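Local structure of thioredoxin-like fold domain-containing protein (Enterococcus faecalis, 1Z6M) at residues A[27-32]-A[60-65]; A[18-23]-A[64-69]; A[32-37]-A[145-150]. The protein is of unknown function, but its thioredoxin-like fold and a CxxC sequence at a helix start are consistent with a thiol-disulfide oxidoreductase. One frame throughout, in Å; residues are numbered along the deposited sequence. Where two conformers were deposited one is given.

Contact 1. Residues A[27-32]-A[60-65]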
ATOM      1  N   ALA A  27       9.656 -10.974 -11.771  1.00 15.02           N
ATOM      2  CA  ALA A  27      10.628 -10.722 -10.697  1.00 14.97           C
ATOM      3  C   ALA A  27      10.480 -11.788  -9.619  1.00 15.21           C
ATOM      4  O   ALA A  27       9.362 -12.121  -9.224  1.00 16.17           O
ATOM      5  CB  ALA A  27      10.458  -9.347 -10.110  1.00 14.76           C
ATOM      6  N   PRO A  28      11.603 -12.368  -9.169  1.00 14.74           N
ATOM      7  CA  PRO A  28      11.551 -13.473  -8.207  1.00 15.31           C
ATOM      8  C   PRO A  28      11.008 -13.104  -6.823  1.00 15.51           C
ATOM      9  O   PRO A  28      10.321 -13.913  -6.192  1.00 16.72           O
ATOM     10  CB  PRO A  28      13.014 -13.938  -8.120  1.00 15.92           C
ATOM     11  CG  PRO A  28      13.820 -12.772  -8.606  1.00 15.75           C
ATOM     12  CD  PRO A  28      12.982 -12.092  -9.629  1.00 14.55           C
ATOM     13  N   VAL A  29      11.291 -11.892  -6.361  1.00 14.56           N
ATOM     14  CA  VAL A  29      10.874 -11.497  -5.020  1.00 14.08           C
ATOM     15  C   VAL A  29       9.565 -10.727  -5.119  1.00 14.20           C
ATOM     16  O   VAL A  29       9.501  -9.683  -5.769  1.00 14.54           O
ATOM     17  CB  VAL A  29      11.961 -10.679  -4.290  1.00 13.61           C
ATOM     18  CG1 VAL A  29      11.460 -10.220  -2.926  1.00 13.84           C
ATOM     19  CG2 VAL A  29      13.244 -11.505  -4.149  1.00 14.48           C
ATOM     20  N   LYS A  30       8.526 -11.264  -4.482  1.00 13.85           N
ATOM     21  CA  LYS A  30       7.207 -10.636  -4.487  1.00 14.12           C
ATOM     22  C   LYS A  30       6.995  -9.951  -3.157  1.00 13.93           C
ATOM     23  O   LYS A  30       7.001 -10.601  -2.112  1.00 15.01           O
ATOM     24  CB  LYS A  30       6.109 -11.680  -4.710  1.00 15.20           C
ATOM     25  CG  LYS A  30       6.276 -12.550  -5.971  1.00 16.01           C
ATOM     26  CD  LYS A  30       6.368 -11.722  -7.248  1.00 17.05           C
ATOM     27  CE  LYS A  30       6.283 -12.606  -8.479  1.00 16.89           C
ATOM     28  NZ  LYS A  30       6.637 -11.849  -9.700  1.00 17.83           N
HETATM   29  N   MSE A  31       6.837  -8.634  -3.200  1.00 13.15           N
HETATM   30  CA  MSE A  31       6.668  -7.822  -1.998  1.00 12.85           C
HETATM   31  C   MSE A  31       5.218  -7.376  -1.923  1.00 12.01           C
HETATM   32  O   MSE A  31       4.777  -6.589  -2.755  1.00 13.55           O
HETATM   33  CB  MSE A  31       7.602  -6.610  -2.059  1.00 13.34           C
HETATM   34  CG  MSE A  31       7.525  -5.683  -0.844  1.00 14.96           C
HETATM   35 SE   MSE A  31       8.772  -4.313  -0.883  1.00 12.87          SE
HETATM   36  CE  MSE A  31      10.320  -5.281  -0.998  1.00 17.77           C
ATOM     37  N   ILE A  32       4.491  -7.881  -0.934  1.00 11.55           N
ATOM     38  CA  ILE A  32       3.072  -7.569  -0.765  1.00 11.31           C
ATOM     39  C   ILE A  32       2.916  -6.492   0.300  1.00 11.33           C
ATOM     40  O   ILE A  32       3.439  -6.630   1.404  1.00 11.25           O
ATOM     41  CB  ILE A  32       2.286  -8.852  -0.399  1.00 11.93           C
ATOM     42  CG1 ILE A  32       2.238  -9.806  -1.612  1.00 13.29           C
ATOM     43  CG2 ILE A  32       0.871  -8.522   0.073  1.00 13.97           C
ATOM     44  CD1 ILE A  32       1.927 -11.247  -1.264  1.00 17.03           C
ATOM     45  N   GLY A  60      14.990  -5.670 -11.596  1.00 15.54           N
ATOM     46  CA  GLY A  60      14.242  -6.889 -11.901  1.00 15.28           C
ATOM     47  C   GLY A  60      14.133  -7.875 -10.748  1.00 14.69           C
ATOM     48  O   GLY A  60      13.592  -8.957 -10.917  1.00 14.95           O
ATOM     49  N   LYS A  61      14.658  -7.507  -9.580  1.00 14.22           N
ATOM     50  CA  LYS A  61      14.672  -8.396  -8.421  1.00 13.98           C
ATOM     51  C   LYS A  61      13.305  -8.481  -7.740  1.00 13.53           C
ATOM     52  O   LYS A  61      12.887  -9.561  -7.324  1.00 13.38           O
ATOM     53  CB  LYS A  61      15.751  -7.958  -7.419  1.00 14.59           C
ATOM     54  CG  LYS A  61      15.851  -8.787  -6.148  1.00 16.57           C
ATOM     55  CD  LYS A  61      16.544 -10.119  -6.360  1.00 18.42           C
ATOM     56  CE  LYS A  61      16.896 -10.719  -5.007  1.00 19.75           C
ATOM     57  NZ  LYS A  61      17.806 -11.886  -5.055  1.00 23.19           N
ATOM     58  N   VAL A  62      12.619  -7.344  -7.642  1.00 13.22           N
ATOM     59  CA  VAL A  62      11.386  -7.236  -6.871  1.00 13.23           C
ATOM     60  C   VAL A  62      10.212  -6.787  -7.726  1.00 13.34           C
ATOM     61  O   VAL A  62      10.345  -5.884  -8.555  1.00 13.66           O
ATOM     62  CB  VAL A  62      11.571  -6.229  -5.703  1.00 13.19           C
ATOM     63  CG1 VAL A  62      10.230  -5.834  -5.071  1.00 14.15           C
ATOM     64  CG2 VAL A  62      12.518  -6.783  -4.651  1.00 13.30           C
ATOM     65  N   GLU A  63       9.071  -7.441  -7.516  1.00 12.91           N
ATOM     66  CA  GLU A  63       7.780  -6.918  -7.949  1.00 13.19           C
ATOM     67  C   GLU A  63       6.989  -6.553  -6.700  1.00 12.34           C
ATOM     68  O   GLU A  63       6.862  -7.367  -5.786  1.00 12.87           O
ATOM     69  CB  GLU A  63       6.996  -7.964  -8.741  1.00 13.37           C
ATOM     70  CG  GLU A  63       5.663  -7.431  -9.294  1.00 15.23           C
ATOM     71  CD  GLU A  63       4.772  -8.494  -9.924  1.00 14.76           C
ATOM     72  OE1 GLU A  63       4.914  -9.691  -9.601  1.00 17.58           O
ATOM     73  OE2 GLU A  63       3.904  -8.122 -10.748  1.00 17.05           O
ATOM     74  N   ARG A  64       6.469  -5.331  -6.659  1.00 11.60           N
ATOM     75  CA  ARG A  64       5.621  -4.913  -5.547  1.00 11.23           C
ATOM     76  C   ARG A  64       4.179  -5.114  -5.938  1.00 11.28           C
ATOM     77  O   ARG A  64       3.787  -4.814  -7.074  1.00 11.81           O
ATOM     78  CB  ARG A  64       5.836  -3.445  -5.211  1.00 11.51           C
ATOM     79  CG  ARG A  64       7.275  -3.097  -4.853  1.00 11.49           C
ATOM     80  CD  ARG A  64       7.471  -1.591  -4.818  1.00 12.26           C
ATOM     81  NE  ARG A  64       6.798  -1.010  -3.659  1.00 12.83           N
ATOM     82  CZ  ARG A  64       6.758   0.291  -3.385  1.00 13.10           C
ATOM     83  NH1 ARG A  64       7.321   1.171  -4.205  1.00 14.10           N
ATOM     84  NH2 ARG A  64       6.141   0.712  -2.286  1.00 13.09           N
ATOM     85  N   ILE A  65       3.396  -5.628  -4.986  1.00 10.95           N
ATOM     86  CA  ILE A  65       1.951  -5.736  -5.160  0.50 10.80           C
ATOM     87  C   ILE A  65       1.313  -4.940  -4.029  1.00 10.87           C
ATOM     88  O   ILE A  65       1.282  -5.363  -2.872  1.00 11.01           O
ATOM     89  CB  ILE A  65       1.433  -7.197  -5.198  0.50 10.78           C
ATOM     90  CG1 ILE A  65       2.187  -8.028  -6.242  0.50 10.12           C
ATOM     91  CG2 ILE A  65      -0.062  -7.204  -5.493  0.50 12.13           C
ATOM     92  CD1 ILE A  65       3.413  -8.774  -5.685  0.50  8.67           C
TER
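In the beta-alpha-beta unit of the thioredoxin-like fold, strand 29-35 and strand 62-68 lie side by side and parallel, Val29 facing Val62 and Ile32 facing Ile65. Four backbone bonds join residues 29-31 to 61-65. Val29 N reaches Lys61 O at 3.0 Å, and Glu63 N returns to Val29 O at 2.9 Å; the ladder then steps two residues on, from Met31 N to Glu63 O and from Ile65 N to Met31 O.

The polar group sits on the face carrying Lys30 and Glu63. A bend at the lysine's second torsion (chi2 -57°) turns its end toward the extended Glu63. Lys30 NZ meets Glu63 OE1 at 2.8 Å in a salt bridge, approaching on the anti side and 32° out of the carboxylate plane. The same NZ bonds to Ala27 O at 2.8 Å, on a lone pair in the carbonyl plane, and to Ser25 O, so three acceptors grip one ammonium and tie the loop before the strand to the sheet. Ala27 CB points at segment 60-65, 3.3 Å from Gly60 O.

On the other face Val29 CB rests 4.0 Å from Val62 CG2, while Met31, a selenomethionine, lays its CB 4.1 Å from Val62 CG1. That face is packed by helix 40-58 (Leu53, Ser56) and helix 166-173 (Leu169, Ile173); on the opposite one Thr16 touches Lys30, and His21 of the adjacent strand 20-22 touches Glu63.

Contact 2. Residues A[18-23]-A[64-69]; sequences TGLHIG and RIIKLF
Leu20 and Ile66 form a hydrogen-bonded antiparallel pair, with Leu20 N 2.9 Å from Ile66 O and Ile66 N 2.8 Å from Leu20 O. Ile22 and Arg64 repeat the exchange two residues along, and His21 with Ile65 is the non-hydrogen-bonded pair between them.

His21 and Ile65 point the same way, side by side: in one of two conformers of Ile65, His21 CD2 lies 3.8 Å from Ile65 CG1, and Ile65 CG2 stands over one ring face. The imidazole is anchored by NE2 to Thr16 O; its ND1 makes a weak bond to Gly19 O, 3.2 Å away. On the other face Ile22 CG1 meets Ile66 CD1 at 4.0 Å, and that methyl also lies over the rim of the Arg64 guanidinium, whose NE forms a salt bridge to Glu33.

Lys67 runs straight until its last torsion, where a bend (chi4 -81°) turns the ammonium onto Thr18: NZ to Thr18 O is 2.8 Å, on a lone pair in the carbonyl plane. Asn15 O and Glu141 also bind NZ, linking the loop before strand 20-22 to helix 132-145. Strand 20-22 edges the sheet within the chain; Ile22 and Arg64 pack on Val57 of helix 40-58.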
ATOM      1  N   THR A  18      -4.070  -9.550  -6.710  1.00 13.36           N
ATOM      2  CA  THR A  18      -4.918  -8.383  -6.516  1.00 13.00           C
ATOM      3  C   THR A  18      -4.090  -7.164  -6.156  1.00 12.23           C
ATOM      4  O   THR A  18      -3.275  -7.220  -5.226  1.00 12.05           O
ATOM      5  CB  THR A  18      -5.930  -8.644  -5.400  1.00 12.69           C
ATOM      6  OG1 THR A  18      -6.682  -9.812  -5.725  1.00 14.33           O
ATOM      7  CG2 THR A  18      -6.878  -7.466  -5.250  1.00 14.83           C
ATOM      8  N   GLY A  19      -4.317  -6.060  -6.861  1.00 12.04           N
ATOM      9  CA  GLY A  19      -3.690  -4.813  -6.470  1.00 12.41           C
ATOM     10  C   GLY A  19      -2.858  -4.158  -7.534  1.00 12.62           C
ATOM     11  O   GLY A  19      -2.954  -4.496  -8.711  1.00 13.11           O
ATOM     12  N   LEU A  20      -2.066  -3.181  -7.119  1.00 12.19           N
ATOM     13  CA  LEU A  20      -1.239  -2.409  -8.027  1.00 13.09           C
ATOM     14  C   LEU A  20       0.117  -3.084  -8.162  1.00 12.81           C
ATOM     15  O   LEU A  20       0.824  -3.254  -7.171  1.00 12.48           O
ATOM     16  CB  LEU A  20      -1.072  -0.995  -7.466  1.00 13.61           C
ATOM     17  CG  LEU A  20      -0.151  -0.024  -8.201  1.00 13.89           C
ATOM     18  CD1 LEU A  20      -0.650   0.232  -9.616  1.00 16.71           C
ATOM     19  CD2 LEU A  20      -0.040   1.279  -7.425  1.00 14.41           C
ATOM     20  N   HIS A  21       0.473  -3.467  -9.387  1.00 12.54           N
ATOM     21  CA  HIS A  21       1.743  -4.149  -9.636  1.00 13.07           C
ATOM     22  C   HIS A  21       2.795  -3.169 -10.105  1.00 13.40           C
ATOM     23  O   HIS A  21       2.599  -2.490 -11.109  1.00 13.67           O
ATOM     24  CB  HIS A  21       1.564  -5.231 -10.693  1.00 13.73           C
ATOM     25  CG  HIS A  21       0.719  -6.370 -10.236  1.00 14.18           C
ATOM     26  ND1 HIS A  21      -0.650  -6.279 -10.113  1.00 17.09           N
ATOM     27  CD2 HIS A  21       1.046  -7.636  -9.886  1.00 16.42           C
ATOM     28  CE1 HIS A  21      -1.127  -7.437  -9.696  1.00 17.20           C
ATOM     29  NE2 HIS A  21      -0.118  -8.270  -9.532  1.00 18.51           N
ATOM     30  N   ILE A  22       3.910  -3.123  -9.391  1.00 13.75           N
ATOM     31  CA  ILE A  22       5.048  -2.267  -9.748  1.00 14.26           C
ATOM     32  C   ILE A  22       6.245  -3.172  -9.984  1.00 14.69           C
ATOM     33  O   ILE A  22       6.648  -3.911  -9.090  1.00 15.22           O
ATOM     34  CB  ILE A  22       5.387  -1.250  -8.617  1.00 14.13           C
ATOM     35  CG1 ILE A  22       4.192  -0.344  -8.285  1.00 15.48           C
ATOM     36  CG2 ILE A  22       6.640  -0.443  -8.945  1.00 14.98           C
ATOM     37  CD1 ILE A  22       3.628   0.453  -9.461  1.00 19.30           C
ATOM     38  N   GLY A  23       6.804  -3.117 -11.187  1.00 15.17           N
ATOM     39  CA  GLY A  23       7.950  -3.943 -11.511  1.00 15.95           C
ATOM     40  C   GLY A  23       7.620  -5.050 -12.488  1.00 16.55           C
ATOM     41  O   GLY A  23       6.494  -5.150 -12.992  1.00 17.15           O
ATOM     42  N   ARG A  64       6.469  -5.331  -6.659  1.00 11.60           N
ATOM     43  CA  ARG A  64       5.621  -4.913  -5.547  1.00 11.23           C
ATOM     44  C   ARG A  64       4.179  -5.114  -5.938  1.00 11.28           C
ATOM     45  O   ARG A  64       3.787  -4.814  -7.074  1.00 11.81           O
ATOM     46  CB  ARG A  64       5.836  -3.445  -5.211  1.00 11.51           C
ATOM     47  CG  ARG A  64       7.275  -3.097  -4.853  1.00 11.49           C
ATOM     48  CD  ARG A  64       7.471  -1.591  -4.818  1.00 12.26           C
ATOM     49  NE  ARG A  64       6.798  -1.010  -3.659  1.00 12.83           N
ATOM     50  CZ  ARG A  64       6.758   0.291  -3.385  1.00 13.10           C
ATOM     51  NH1 ARG A  64       7.321   1.171  -4.205  1.00 14.10           N
ATOM     52  NH2 ARG A  64       6.141   0.712  -2.286  1.00 13.09           N
ATOM     53  N   ILE A  65       3.396  -5.628  -4.986  1.00 10.95           N
ATOM     54  CA  ILE A  65       1.951  -5.736  -5.160  0.50 10.80           C
ATOM     55  C   ILE A  65       1.313  -4.940  -4.029  1.00 10.87           C
ATOM     56  O   ILE A  65       1.282  -5.363  -2.872  1.00 11.01           O
ATOM     57  CB  ILE A  65       1.433  -7.197  -5.198  0.50 10.78           C
ATOM     58  CG1 ILE A  65       2.187  -8.028  -6.242  0.50 10.12           C
ATOM     59  CG2 ILE A  65      -0.062  -7.204  -5.493  0.50 12.13           C
ATOM     60  CD1 ILE A  65       3.413  -8.774  -5.685  0.50  8.67           C
ATOM     61  N   ILE A  66       0.839  -3.751  -4.391  1.00 10.79           N
ATOM     62  CA  ILE A  66       0.360  -2.778  -3.423  1.00 10.98           C
ATOM     63  C   ILE A  66      -1.152  -2.915  -3.288  1.00  9.62           C
ATOM     64  O   ILE A  66      -1.891  -2.723  -4.273  1.00 11.23           O
ATOM     65  CB  ILE A  66       0.799  -1.348  -3.806  1.00 11.21           C
ATOM     66  CG1 ILE A  66       2.336  -1.255  -3.820  1.00 12.09           C
ATOM     67  CG2 ILE A  66       0.214  -0.320  -2.830  1.00 11.90           C
ATOM     68  CD1 ILE A  66       2.880  -0.001  -4.497  1.00 13.41           C
ATOM     69  N   LYS A  67      -1.574  -3.264  -2.078  1.00 10.20           N
ATOM     70  CA  LYS A  67      -2.964  -3.558  -1.762  1.00  9.87           C
ATOM     71  C   LYS A  67      -3.526  -2.422  -0.934  1.00  9.69           C
ATOM     72  O   LYS A  67      -3.187  -2.280   0.243  1.00 10.33           O
ATOM     73  CB  LYS A  67      -3.056  -4.902  -1.035  1.00 10.97           C
ATOM     74  CG  LYS A  67      -2.556  -6.042  -1.938  1.00 12.91           C
ATOM     75  CD  LYS A  67      -2.545  -7.379  -1.238  1.00 14.34           C
ATOM     76  CE  LYS A  67      -1.914  -8.468  -2.102  1.00 12.72           C
ATOM     77  NZ  LYS A  67      -2.855  -9.051  -3.128  1.00 11.40           N
ATOM     78  N   LEU A  68      -4.369  -1.614  -1.568  1.00  9.90           N
ATOM     79  CA  LEU A  68      -4.939  -0.433  -0.910  1.00  9.82           C
ATOM     80  C   LEU A  68      -6.135  -0.877  -0.088  1.00 10.25           C
ATOM     81  O   LEU A  68      -7.184  -1.240  -0.628  1.00 10.91           O
ATOM     82  CB  LEU A  68      -5.286   0.645  -1.939  1.00 10.60           C
ATOM     83  CG  LEU A  68      -4.076   1.131  -2.750  1.00 10.61           C
ATOM     84  CD1 LEU A  68      -4.522   2.201  -3.726  1.00 12.21           C
ATOM     85  CD2 LEU A  68      -2.952   1.659  -1.879  1.00 12.05           C
ATOM     86  N   PHE A  69      -5.919  -0.895   1.225  1.00  9.97           N
ATOM     87  CA  PHE A  69      -6.830  -1.493   2.197  1.00 10.28           C
ATOM     88  C   PHE A  69      -7.732  -0.383   2.742  1.00 10.85           C
ATOM     89  O   PHE A  69      -7.289   0.465   3.543  1.00 10.71           O
ATOM     90  CB  PHE A  69      -5.944  -2.102   3.299  1.00 10.70           C
ATOM     91  CG  PHE A  69      -6.636  -3.009   4.302  1.00 10.56           C
ATOM     92  CD1 PHE A  69      -8.010  -3.247   4.300  1.00 11.67           C
ATOM     93  CD2 PHE A  69      -5.864  -3.599   5.304  1.00 11.45           C
ATOM     94  CE1 PHE A  69      -8.580  -4.081   5.281  1.00 12.29           C
ATOM     95  CE2 PHE A  69      -6.427  -4.418   6.262  1.00 12.05           C
ATOM     96  CZ  PHE A  69      -7.791  -4.655   6.258  1.00 12.32           C
TER

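Contact 3. Residues A[32-37]-A[145-150]; sequences IEFINV and AHIQFV
The side chains of Phe34 and Ile147 cross at about a right angle. Ile147 CG2 stands 4.3 Å above one face of the phenyl ring, offset toward the rim, while Ile147 CD1 comes in obliquely and is closer, 3.5 Å from Phe34 CE1 and 3.8 Å from Phe34 CD1. The ring is also in touch with Lys67 of strand 62-68 and with Val14 of the N-terminal loop. The amide of Asn36 is the second flat group, turned away from segment 145-150 and held by polar partners: OD1 accepts from Arg38 N, and ND2 donates to Phe69 O. Asn36 itself touches through CB, 4.1 Å from Val150 CG2, its CG lying anti to the backbone N (chi1 180°).

These residues lie where strand 29-35 ends ahead of the CxxC sequence of Cys39 and Cys42, and where the loop after helix 132-145 leads into strand 152-155. In thioredoxin-like proteins a cis-proline at this second place faces the CxxC; here the sequence has a proline directly after Val150, and the Val150 side chain touches Cys42, consistent with such a site.

Val150 sits over the backbone of the strand end, its CG1 3.6 Å from Phe34 O and 3.9 Å from Ile35 CA. No hydrogen bond joins the two segments, so van der Waals contact alone connects them here. Outside the pair, Ile147 leans on Thr152 and Ile154, and the Phe34 backbone pairs with Thr152, where the neighbouring strand begins to run antiparallel to 29-35.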
ATOM      1  N   ILE A  32       4.491  -7.881  -0.934  1.00 11.55           N
ATOM      2  CA  ILE A  32       3.072  -7.569  -0.765  1.00 11.31           C
ATOM      3  C   ILE A  32       2.916  -6.492   0.300  1.00 11.33           C
ATOM      4  O   ILE A  32       3.439  -6.630   1.404  1.00 11.25           O
ATOM      5  CB  ILE A  32       2.286  -8.852  -0.399  1.00 11.93           C
ATOM      6  CG1 ILE A  32       2.238  -9.806  -1.612  1.00 13.29           C
ATOM      7  CG2 ILE A  32       0.871  -8.522   0.073  1.00 13.97           C
ATOM      8  CD1 ILE A  32       1.927 -11.247  -1.264  1.00 17.03           C
ATOM      9  N   GLU A  33       2.208  -5.417  -0.034  1.00 10.65           N
ATOM     10  CA  GLU A  33       2.109  -4.260   0.856  1.00 10.66           C
ATOM     11  C   GLU A  33       0.658  -3.892   1.082  1.00  9.84           C
ATOM     12  O   GLU A  33       0.000  -3.358   0.178  1.00 10.98           O
ATOM     13  CB  GLU A  33       2.852  -3.048   0.259  1.00 11.11           C
ATOM     14  CG  GLU A  33       4.267  -3.389  -0.156  1.00 11.34           C
ATOM     15  CD  GLU A  33       5.020  -2.281  -0.855  1.00 12.10           C
ATOM     16  OE1 GLU A  33       4.865  -1.077  -0.520  1.00 13.03           O
ATOM     17  OE2 GLU A  33       5.815  -2.641  -1.737  1.00 15.07           O
ATOM     18  N   PHE A  34       0.161  -4.146   2.288  1.00  9.74           N
ATOM     19  CA  PHE A  34      -1.169  -3.683   2.686  1.00  9.51           C
ATOM     20  C   PHE A  34      -1.004  -2.311   3.318  1.00  9.80           C
ATOM     21  O   PHE A  34      -0.343  -2.165   4.350  1.00  9.98           O
ATOM     22  CB  PHE A  34      -1.810  -4.643   3.700  1.00  9.95           C
ATOM     23  CG  PHE A  34      -2.272  -5.945   3.109  1.00 10.74           C
ATOM     24  CD1 PHE A  34      -1.383  -7.010   2.940  1.00 11.81           C
ATOM     25  CD2 PHE A  34      -3.600  -6.110   2.708  1.00 11.03           C
ATOM     26  CE1 PHE A  34      -1.813  -8.225   2.406  1.00 12.64           C
ATOM     27  CE2 PHE A  34      -4.031  -7.306   2.167  1.00 11.56           C
ATOM     28  CZ  PHE A  34      -3.145  -8.360   2.010  1.00 12.14           C
ATOM     29  N   ILE A  35      -1.586  -1.302   2.682  1.00 10.01           N
ATOM     30  CA  ILE A  35      -1.418   0.066   3.137  1.00 10.79           C
ATOM     31  C   ILE A  35      -2.735   0.833   3.031  1.00 10.52           C
ATOM     32  O   ILE A  35      -3.655   0.450   2.296  1.00 10.45           O
ATOM     33  CB  ILE A  35      -0.318   0.844   2.355  1.00 12.07           C
ATOM     34  CG1 ILE A  35      -0.676   0.958   0.883  1.00 12.38           C
ATOM     35  CG2 ILE A  35       1.094   0.227   2.563  1.00 12.95           C
ATOM     36  CD1 ILE A  35       0.188   1.986   0.149  1.00 14.39           C
ATOM     37  N   ASN A  36      -2.818   1.927   3.777  1.00  9.19           N
ATOM     38  CA  ASN A  36      -3.880   2.902   3.580  1.00  9.61           C
ATOM     39  C   ASN A  36      -3.181   4.249   3.438  1.00  9.53           C
ATOM     40  O   ASN A  36      -2.318   4.597   4.246  1.00 10.32           O
ATOM     41  CB  ASN A  36      -4.866   2.879   4.759  1.00 10.04           C
ATOM     42  CG  ASN A  36      -5.993   3.887   4.604  1.00 10.25           C
ATOM     43  OD1 ASN A  36      -5.755   5.088   4.603  1.00 10.34           O
ATOM     44  ND2 ASN A  36      -7.229   3.396   4.478  1.00  9.96           N
ATOM     45  N   VAL A  37      -3.516   4.992   2.393  1.00  9.67           N
ATOM     46  CA  VAL A  37      -2.742   6.189   2.051  0.50  9.63           C
ATOM     47  C   VAL A  37      -2.913   7.353   3.004  1.00  9.84           C
ATOM     48  O   VAL A  37      -2.164   8.319   2.918  1.00 10.29           O
ATOM     49  CB  VAL A  37      -2.938   6.685   0.592  0.50 10.07           C
ATOM     50  CG1 VAL A  37      -2.455   5.652  -0.397  0.50 11.11           C
ATOM     51  CG2 VAL A  37      -4.383   7.146   0.328  0.50  6.81           C
ATOM     52  N   ALA A 145      -6.032 -13.572   5.750  1.00 11.87           N
ATOM     53  CA  ALA A 145      -4.675 -13.634   6.276  1.00 11.68           C
ATOM     54  C   ALA A 145      -4.580 -13.105   7.708  1.00 11.39           C
ATOM     55  O   ALA A 145      -3.503 -13.114   8.302  1.00 11.86           O
ATOM     56  CB  ALA A 145      -3.736 -12.857   5.350  1.00 12.24           C
ATOM     57  N   HIS A 146      -5.710 -12.654   8.262  1.00 11.46           N
ATOM     58  CA  HIS A 146      -5.756 -12.131   9.645  1.00 11.94           C
ATOM     59  C   HIS A 146      -4.913 -10.875   9.796  1.00 11.89           C
ATOM     60  O   HIS A 146      -4.275 -10.668  10.820  1.00 12.93           O
ATOM     61  CB  HIS A 146      -5.365 -13.199  10.684  1.00 12.29           C
ATOM     62  CG  HIS A 146      -5.868 -14.564  10.340  1.00 14.63           C
ATOM     63  ND1 HIS A 146      -7.209 -14.843  10.204  1.00 16.11           N
ATOM     64  CD2 HIS A 146      -5.213 -15.715  10.058  1.00 14.52           C
ATOM     65  CE1 HIS A 146      -7.363 -16.110   9.862  1.00 16.03           C
ATOM     66  NE2 HIS A 146      -6.166 -16.661   9.765  1.00 16.32           N
ATOM     67  N   ILE A 147      -4.915 -10.061   8.741  1.00 11.40           N
ATOM     68  CA  ILE A 147      -4.201  -8.788   8.703  1.00 11.52           C
ATOM     69  C   ILE A 147      -5.196  -7.680   9.019  1.00 11.85           C
ATOM     70  O   ILE A 147      -6.088  -7.383   8.214  1.00 11.73           O
ATOM     71  CB  ILE A 147      -3.585  -8.567   7.306  1.00 11.08           C
ATOM     72  CG1 ILE A 147      -2.486  -9.601   7.050  1.00 11.52           C
ATOM     73  CG2 ILE A 147      -3.032  -7.142   7.153  1.00 12.02           C
ATOM     74  CD1 ILE A 147      -1.970  -9.609   5.611  1.00 12.86           C
ATOM     75  N   GLN A 148      -5.064  -7.083  10.196  1.00 12.13           N
ATOM     76  CA  GLN A 148      -5.965  -6.011  10.607  1.00 13.53           C
ATOM     77  C   GLN A 148      -5.346  -4.635  10.498  1.00 12.83           C
ATOM     78  O   GLN A 148      -6.057  -3.644  10.449  1.00 15.36           O
ATOM     79  CB  GLN A 148      -6.357  -6.189  12.071  1.00 15.01           C
ATOM     80  CG  GLN A 148      -7.181  -7.409  12.391  1.00 19.66           C
ATOM     81  CD  GLN A 148      -7.274  -7.612  13.889  1.00 24.82           C
ATOM     82  OE1 GLN A 148      -6.784  -8.604  14.425  1.00 29.33           O
ATOM     83  NE2 GLN A 148      -7.861  -6.644  14.578  1.00 27.31           N
ATOM     84  N   PHE A 149      -4.023  -4.566  10.512  1.00 11.97           N
ATOM     85  CA  PHE A 149      -3.340  -3.287  10.641  1.00 12.18           C
ATOM     86  C   PHE A 149      -2.537  -2.935   9.409  1.00 11.79           C
ATOM     87  O   PHE A 149      -2.163  -3.811   8.611  1.00 12.60           O
ATOM     88  CB  PHE A 149      -2.434  -3.303  11.877  1.00 12.07           C
ATOM     89  CG  PHE A 149      -3.129  -3.752  13.116  1.00 13.03           C
ATOM     90  CD1 PHE A 149      -2.960  -5.048  13.582  1.00 14.35           C
ATOM     91  CD2 PHE A 149      -3.999  -2.905  13.781  1.00 14.49           C
ATOM     92  CE1 PHE A 149      -3.628  -5.484  14.712  1.00 15.24           C
ATOM     93  CE2 PHE A 149      -4.669  -3.336  14.928  1.00 15.95           C
ATOM     94  CZ  PHE A 149      -4.481  -4.626  15.380  1.00 14.58           C
ATOM     95  N   VAL A 150      -2.281  -1.646   9.252  1.00 11.35           N
ATOM     96  CA  VAL A 150      -1.411  -1.173   8.192  1.00 10.87           C
ATOM     97  C   VAL A 150      -0.271  -0.348   8.799  1.00 10.67           C
ATOM     98  O   VAL A 150      -0.413   0.203   9.892  1.00 11.15           O
ATOM     99  CB  VAL A 150      -2.181  -0.344   7.126  1.00 10.55           C
ATOM    100  CG1 VAL A 150      -3.185  -1.236   6.367  1.00 11.31           C
ATOM    101  CG2 VAL A 150      -2.865   0.872   7.751  1.00 11.20           C
TER

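From the N terminus, the chain enters the sheet at 18-23, turns into 27-32 and 32-37, crosses through helix 40-58 and comes back along 60-69. Contact 1 closes the loop of that beta-alpha-beta unit. Contact 2 closes a wider loop around it and shares Arg64 and Ile65 with it, so strand 62-68 lies between strands 20-22 and 29-35. Contact 3 crosses both, carrying the far end of strand 29-35 to the loop after helix 132-145, 108 residues on. The salt bridge from Arg64 NE to Glu33 OE2, 2.7 Å long, joins segment 32-37 to the strand shared by contacts 1 and 2.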